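PDB 6NSI: manganese-binding protein from Chlamydia trachomatis, which captures iron, and also manganese and nickel, outside the cytoplasmic membrane and delivers the metal to the permease of an ABC importer. Local coordinates for residues 188-200 and 208-220. Residues are numbered along the deposited sequence; the frame is centred on the assembly and turned at random.
Sequences GEWRSRCISPEGL and IRDIMRVVEYISA. With NA (sodium ion), chain C.
Close to the iron site of this solute-binding protein, I195 and P197, from strand 194-195 and the loop after it, pack on V214 and Y217 of helix 208-221; the S196 side chain is about 5 Å from that of H168, an iron ligand. The first torsion of Y217 (chi1 178°) carries its ring out from the helix toward the strand, where Y217 OH donates to S192 O at 2.7 Å, tying the helix to the 3-10 turn 189-193. I195 lies over one face of that ring: I195 CG2 is 3.6 Å from the Y217 centroid and 20° off the normal, a close CH-pi contact, while I195 CD1 leans on Y217 CB and CD2. One turn back, R213 bends at chi3 (52°) and turns the edge of its guanidinium to the loop. R213 NH1 reaches S196 O at 3.3 Å from above the carbonyl plane, and NH2 adds a weak bond to that same oxygen. A nearly straight salt bridge joins R213 NH2 to D210 OD1 at 2.9 Å; OD1 lies in the guanidinium plane, whereas NH2 stands out of the carboxylate plane. Together these bonds limit rotation of the guanidinium. D210 OD2 accepts from S207 N. A water joins S196 N to R213 NH1, weakly on the arginine side. V214 CG2 lies 4.0 Å from P197 CB, and V214 CG1 reaches I195 CG2. Farther along the helix S219 O binds a sodium ion, together with D222. I195 pairs through its backbone with L164 of the parallel strand 164-165 and T166 just after it; V165 touches I195, V214 and Y217, while I240 of helix 235-242 packs on P197, I211 and V214.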
loop_
_atom_site.group_PDB
_atom_site.type_symbol
_atom_site.label_atom_id
_atom_site.label_comp_id
_atom_site.label_asym_id
_atom_site.label_seq_id
_atom_site.Cartn_x
_atom_site.Cartn_y
_atom_site.Cartn_z
ATOM N N GLY A 188 -16.039 -12.709 -5.700
ATOM C CA GLY A 188 -14.694 -13.048 -5.297
ATOM C C GLY A 188 -13.801 -13.527 -6.424
ATOM O O GLY A 188 -12.609 -13.798 -6.183
ATOM N N GLU A 189 -14.321 -13.628 -7.651
ATOM C CA GLU A 189 -13.459 -14.011 -8.762
ATOM C C GLU A 189 -12.520 -12.891 -9.196
ATOM O O GLU A 189 -11.751 -13.093 -10.139
ATOM C CB GLU A 189 -14.307 -14.497 -9.940
ATOM C CG GLU A 189 -14.638 -15.985 -9.819
ATOM C CD GLU A 189 -15.853 -16.405 -10.623
ATOM O OE1 GLU A 189 -16.299 -15.631 -11.509
ATOM O OE2 GLU A 189 -16.365 -17.519 -10.353
ATOM N N TRP A 190 -12.582 -11.726 -8.543
ATOM C CA TRP A 190 -11.567 -10.702 -8.737
ATOM C C TRP A 190 -10.174 -11.242 -8.439
ATOM O O TRP A 190 -9.197 -10.801 -9.050
ATOM C CB TRP A 190 -11.869 -9.495 -7.842
ATOM C CG TRP A 190 -11.681 -9.746 -6.371
ATOM C CD1 TRP A 190 -12.650 -10.080 -5.467
ATOM C CD2 TRP A 190 -10.444 -9.686 -5.627
ATOM N NE1 TRP A 190 -12.099 -10.223 -4.210
ATOM C CE2 TRP A 190 -10.749 -9.987 -4.283
ATOM C CE3 TRP A 190 -9.114 -9.399 -5.969
ATOM C CZ2 TRP A 190 -9.771 -10.020 -3.280
ATOM C CZ3 TRP A 190 -8.140 -9.437 -4.965
ATOM C CH2 TRP A 190 -8.477 -9.748 -3.643
ATOM N N ARG A 191 -10.071 -12.200 -7.512
ATOM C CA ARG A 191 -8.779 -12.760 -7.122
ATOM C C ARG A 191 -8.058 -13.423 -8.288
ATOM O O ARG A 191 -6.830 -13.521 -8.267
ATOM C CB ARG A 191 -8.973 -13.757 -5.978
ATOM C CG ARG A 191 -9.237 -13.116 -4.632
ATOM C CD ARG A 191 -8.763 -14.033 -3.525
ATOM N NE ARG A 191 -8.379 -13.332 -2.304
ATOM C CZ ARG A 191 -9.210 -13.096 -1.288
ATOM N NH1 ARG A 191 -10.480 -13.489 -1.362
ATOM N NH2 ARG A 191 -8.773 -12.459 -0.200
ATOM N N SER A 192 -8.784 -13.853 -9.323
ATOM C CA SER A 192 -8.105 -14.358 -10.517
ATOM C C SER A 192 -7.225 -13.297 -11.181
ATOM O O SER A 192 -6.336 -13.643 -11.976
ATOM C CB SER A 192 -9.140 -14.874 -11.521
ATOM O OG SER A 192 -9.682 -13.779 -12.247
ATOM N N ARG A 193 -7.426 -12.017 -10.860
ATOM C CA ARG A 193 -6.764 -10.929 -11.578
ATOM C C ARG A 193 -5.398 -10.513 -11.022
ATOM O O ARG A 193 -4.762 -9.622 -11.602
ATOM C CB ARG A 193 -7.697 -9.715 -11.624
ATOM C CG ARG A 193 -9.124 -10.097 -12.051
ATOM C CD ARG A 193 -9.793 -8.967 -12.800
ATOM N NE ARG A 193 -9.322 -9.091 -14.159
ATOM C CZ ARG A 193 -10.073 -9.465 -15.178
ATOM N NH1 ARG A 193 -11.354 -9.696 -15.002
ATOM N NH2 ARG A 193 -9.514 -9.598 -16.372
ATOM N N CYS A 194 -4.907 -11.113 -9.940
ATOM C CA CYS A 194 -3.552 -10.797 -9.496
ATOM C C CYS A 194 -2.882 -12.056 -8.946
ATOM O O CYS A 194 -3.546 -12.956 -8.418
ATOM C CB CYS A 194 -3.549 -9.665 -8.437
ATOM S SG CYS A 194 -4.516 -9.998 -6.907
ATOM N N ILE A 195 -1.556 -12.111 -9.069
ATOM C CA ILE A 195 -0.775 -13.238 -8.543
ATOM C C ILE A 195 0.652 -12.762 -8.297
ATOM O O ILE A 195 1.112 -11.780 -8.888
ATOM C CB ILE A 195 -0.788 -14.464 -9.501
ATOM C CG1 ILE A 195 -0.440 -15.749 -8.728
ATOM C CG2 ILE A 195 0.205 -14.262 -10.637
ATOM C CD1 ILE A 195 -0.658 -17.022 -9.513
ATOM N N SER A 196 1.365 -13.469 -7.416
ATOM C CA SER A 196 2.744 -13.137 -7.091
ATOM C C SER A 196 3.382 -14.374 -6.491
ATOM O O SER A 196 2.690 -15.162 -5.829
ATOM C CB SER A 196 2.829 -11.943 -6.115
ATOM O OG SER A 196 2.157 -12.202 -4.899
ATOM N N PRO A 197 4.672 -14.608 -6.733
ATOM C CA PRO A 197 5.317 -15.807 -6.160
ATOM C C PRO A 197 5.500 -15.703 -4.657
ATOM O O PRO A 197 5.485 -16.720 -3.957
ATOM C CB PRO A 197 6.655 -15.879 -6.904
ATOM C CG PRO A 197 6.959 -14.470 -7.306
ATOM C CD PRO A 197 5.603 -13.765 -7.508
ATOM N N GLU A 198 5.660 -14.496 -4.141
ATOM C CA GLU A 198 5.744 -14.237 -2.711
ATOM C C GLU A 198 4.375 -13.820 -2.174
ATOM O O GLU A 198 3.585 -13.187 -2.879
ATOM C CB GLU A 198 6.779 -13.140 -2.452
ATOM C CG GLU A 198 6.990 -12.772 -0.973
ATOM C CD GLU A 198 7.578 -13.914 -0.172
ATOM O OE1 GLU A 198 6.796 -14.803 0.252
ATOM O OE2 GLU A 198 8.821 -13.911 0.018
ATOM N N GLY A 199 4.101 -14.170 -0.909
ATOM C CA GLY A 199 2.836 -13.852 -0.271
ATOM C C GLY A 199 2.763 -12.429 0.250
ATOM O O GLY A 199 3.332 -11.498 -0.329
ATOM N N LEU A 200 2.107 -12.195 1.386
ATOM C CA LEU A 200 1.934 -10.814 1.945
ATOM C C LEU A 200 3.224 -10.164 2.496
ATOM O O LEU A 200 3.294 -8.957 2.506
ATOM C CB LEU A 200 0.867 -10.870 3.045
ATOM C CG LEU A 200 -0.567 -11.154 2.608
ATOM C CD1 LEU A 200 -1.481 -11.313 3.797
ATOM C CD2 LEU A 200 -1.107 -10.090 1.686
ATOM N N ILE A 208 9.989 -23.610 -5.601
ATOM C CA ILE A 208 9.778 -23.954 -7.009
ATOM C C ILE A 208 8.288 -24.070 -7.325
ATOM O O ILE A 208 7.865 -23.783 -8.445
ATOM C CB ILE A 208 10.539 -25.252 -7.385
ATOM C CG1 ILE A 208 10.473 -25.497 -8.909
ATOM C CG2 ILE A 208 10.008 -26.470 -6.613
ATOM C CD1 ILE A 208 11.025 -24.369 -9.754
ATOM N N ARG A 209 7.477 -24.481 -6.350
ATOM C CA ARG A 209 6.030 -24.557 -6.548
ATOM C C ARG A 209 5.423 -23.174 -6.810
ATOM O O ARG A 209 4.497 -23.036 -7.620
ATOM C CB ARG A 209 5.389 -25.210 -5.317
ATOM C CG ARG A 209 5.753 -26.678 -5.152
ATOM C CD ARG A 209 4.690 -27.599 -5.738
ATOM N NE ARG A 209 5.175 -28.976 -5.861
ATOM C CZ ARG A 209 4.518 -29.960 -6.468
ATOM N NH1 ARG A 209 3.326 -29.739 -7.020
ATOM N NH2 ARG A 209 5.055 -31.174 -6.521
ATOM N N ASP A 210 5.935 -22.146 -6.123
ATOM C CA ASP A 210 5.483 -20.769 -6.335
ATOM C C ASP A 210 5.894 -20.253 -7.702
ATOM O O ASP A 210 5.133 -19.518 -8.347
ATOM C CB ASP A 210 6.068 -19.843 -5.276
ATOM C CG ASP A 210 5.632 -20.201 -3.879
ATOM O OD1 ASP A 210 4.410 -20.294 -3.634
ATOM O OD2 ASP A 210 6.523 -20.372 -3.025
ATOM N N ILE A 211 7.130 -20.561 -8.123
ATOM C CA ILE A 211 7.553 -20.236 -9.481
ATOM C C ILE A 211 6.590 -20.865 -10.468
ATOM O O ILE A 211 6.054 -20.194 -11.358
ATOM C CB ILE A 211 8.998 -20.712 -9.741
ATOM C CG1 ILE A 211 9.994 -19.959 -8.863
ATOM C CG2 ILE A 211 9.364 -20.547 -11.221
ATOM C CD1 ILE A 211 9.710 -18.489 -8.719
ATOM N N MET A 212 6.322 -22.162 -10.284
ATOM C CA MET A 212 5.498 -22.902 -11.230
ATOM C C MET A 212 4.083 -22.357 -11.260
ATOM O O MET A 212 3.491 -22.204 -12.336
ATOM C CB MET A 212 5.479 -24.381 -10.865
ATOM C CG MET A 212 4.630 -25.209 -11.849
ATOM S SD MET A 212 2.942 -25.524 -11.241
ATOM C CE MET A 212 3.333 -26.350 -9.673
ATOM N N ARG A 213 3.523 -22.083 -10.081
ATOM C CA ARG A 213 2.199 -21.483 -9.979
ATOM C C ARG A 213 2.092 -20.219 -10.839
ATOM O O ARG A 213 1.161 -20.074 -11.641
ATOM C CB ARG A 213 1.920 -21.183 -8.505
ATOM C CG ARG A 213 0.604 -20.530 -8.202
ATOM C CD ARG A 213 0.356 -20.579 -6.693
ATOM N NE ARG A 213 1.488 -20.050 -5.913
ATOM C CZ ARG A 213 1.700 -18.752 -5.685
ATOM N NH1 ARG A 213 0.882 -17.840 -6.196
ATOM N NH2 ARG A 213 2.743 -18.353 -4.969
ATOM N N VAL A 214 3.067 -19.312 -10.716
ATOM C CA VAL A 214 3.003 -18.047 -11.458
ATOM C C VAL A 214 3.249 -18.273 -12.954
ATOM O O VAL A 214 2.611 -17.632 -13.811
ATOM C CB VAL A 214 3.988 -17.025 -10.851
ATOM C CG1 VAL A 214 3.932 -15.694 -11.601
ATOM C CG2 VAL A 214 3.669 -16.794 -9.399
ATOM N N VAL A 215 4.153 -19.200 -13.297
ATOM C CA VAL A 215 4.402 -19.519 -14.708
ATOM C C VAL A 215 3.131 -20.041 -15.383
ATOM O O VAL A 215 2.777 -19.631 -16.499
ATOM C CB VAL A 215 5.572 -20.520 -14.821
ATOM C CG1 VAL A 215 5.621 -21.178 -16.210
ATOM C CG2 VAL A 215 6.892 -19.816 -14.509
ATOM N N GLU A 216 2.415 -20.949 -14.716
ATOM C CA GLU A 216 1.187 -21.476 -15.309
ATOM C C GLU A 216 0.111 -20.396 -15.406
ATOM O O GLU A 216 -0.652 -20.347 -16.385
ATOM C CB GLU A 216 0.694 -22.674 -14.500
ATOM C CG GLU A 216 1.639 -23.886 -14.552
ATOM C CD GLU A 216 1.003 -25.162 -14.005
ATOM O OE1 GLU A 216 0.261 -25.101 -13.002
ATOM O OE2 GLU A 216 1.252 -26.235 -14.571
ATOM N N TYR A 217 0.029 -19.525 -14.398
ATOM C CA TYR A 217 -0.890 -18.389 -14.468
ATOM C C TYR A 217 -0.562 -17.490 -15.651
ATOM O O TYR A 217 -1.466 -17.043 -16.365
ATOM C CB TYR A 217 -0.826 -17.603 -13.162
ATOM C CG TYR A 217 -1.673 -16.345 -13.054
ATOM C CD1 TYR A 217 -1.220 -15.132 -13.570
ATOM C CD2 TYR A 217 -2.877 -16.350 -12.354
ATOM C CE1 TYR A 217 -1.968 -13.946 -13.418
ATOM C CE2 TYR A 217 -3.642 -15.169 -12.204
ATOM C CZ TYR A 217 -3.174 -13.978 -12.741
ATOM O OH TYR A 217 -3.895 -12.788 -12.593
ATOM N N ILE A 218 0.725 -17.197 -15.859
ATOM C CA ILE A 218 1.127 -16.337 -16.976
ATOM C C ILE A 218 0.694 -16.957 -18.303
ATOM O O ILE A 218 0.146 -16.279 -19.179
ATOM C CB ILE A 218 2.649 -16.089 -16.928
ATOM C CG1 ILE A 218 2.992 -14.999 -15.920
ATOM C CG2 ILE A 218 3.212 -15.754 -18.313
ATOM C CD1 ILE A 218 4.482 -14.970 -15.611
ATOM N N SER A 219 0.894 -18.260 -18.458
ATOM C CA SER A 219 0.536 -18.890 -19.720
ATOM C C SER A 219 -0.977 -19.087 -19.846
ATOM O O SER A 219 -1.519 -18.973 -20.951
ATOM C CB SER A 219 1.300 -20.211 -19.876
ATOM O OG SER A 219 0.606 -21.272 -19.267
ATOM N N ALA A 220 -1.679 -19.332 -18.738
ATOM C CA ALA A 220 -3.128 -19.486 -18.813
ATOM C C ALA A 220 -3.797 -18.175 -19.197
ATOM O O ALA A 220 -4.742 -18.169 -19.989
ATOM C CB ALA A 220 -3.689 -19.995 -17.482
HETATM NA NA NA C . -1.557 -19.128 -23.250
HETATM O O HOH W 1 -0.364 -15.199 -5.369
HETATM O O HOH W 2 -4.024 -19.041 -22.768
#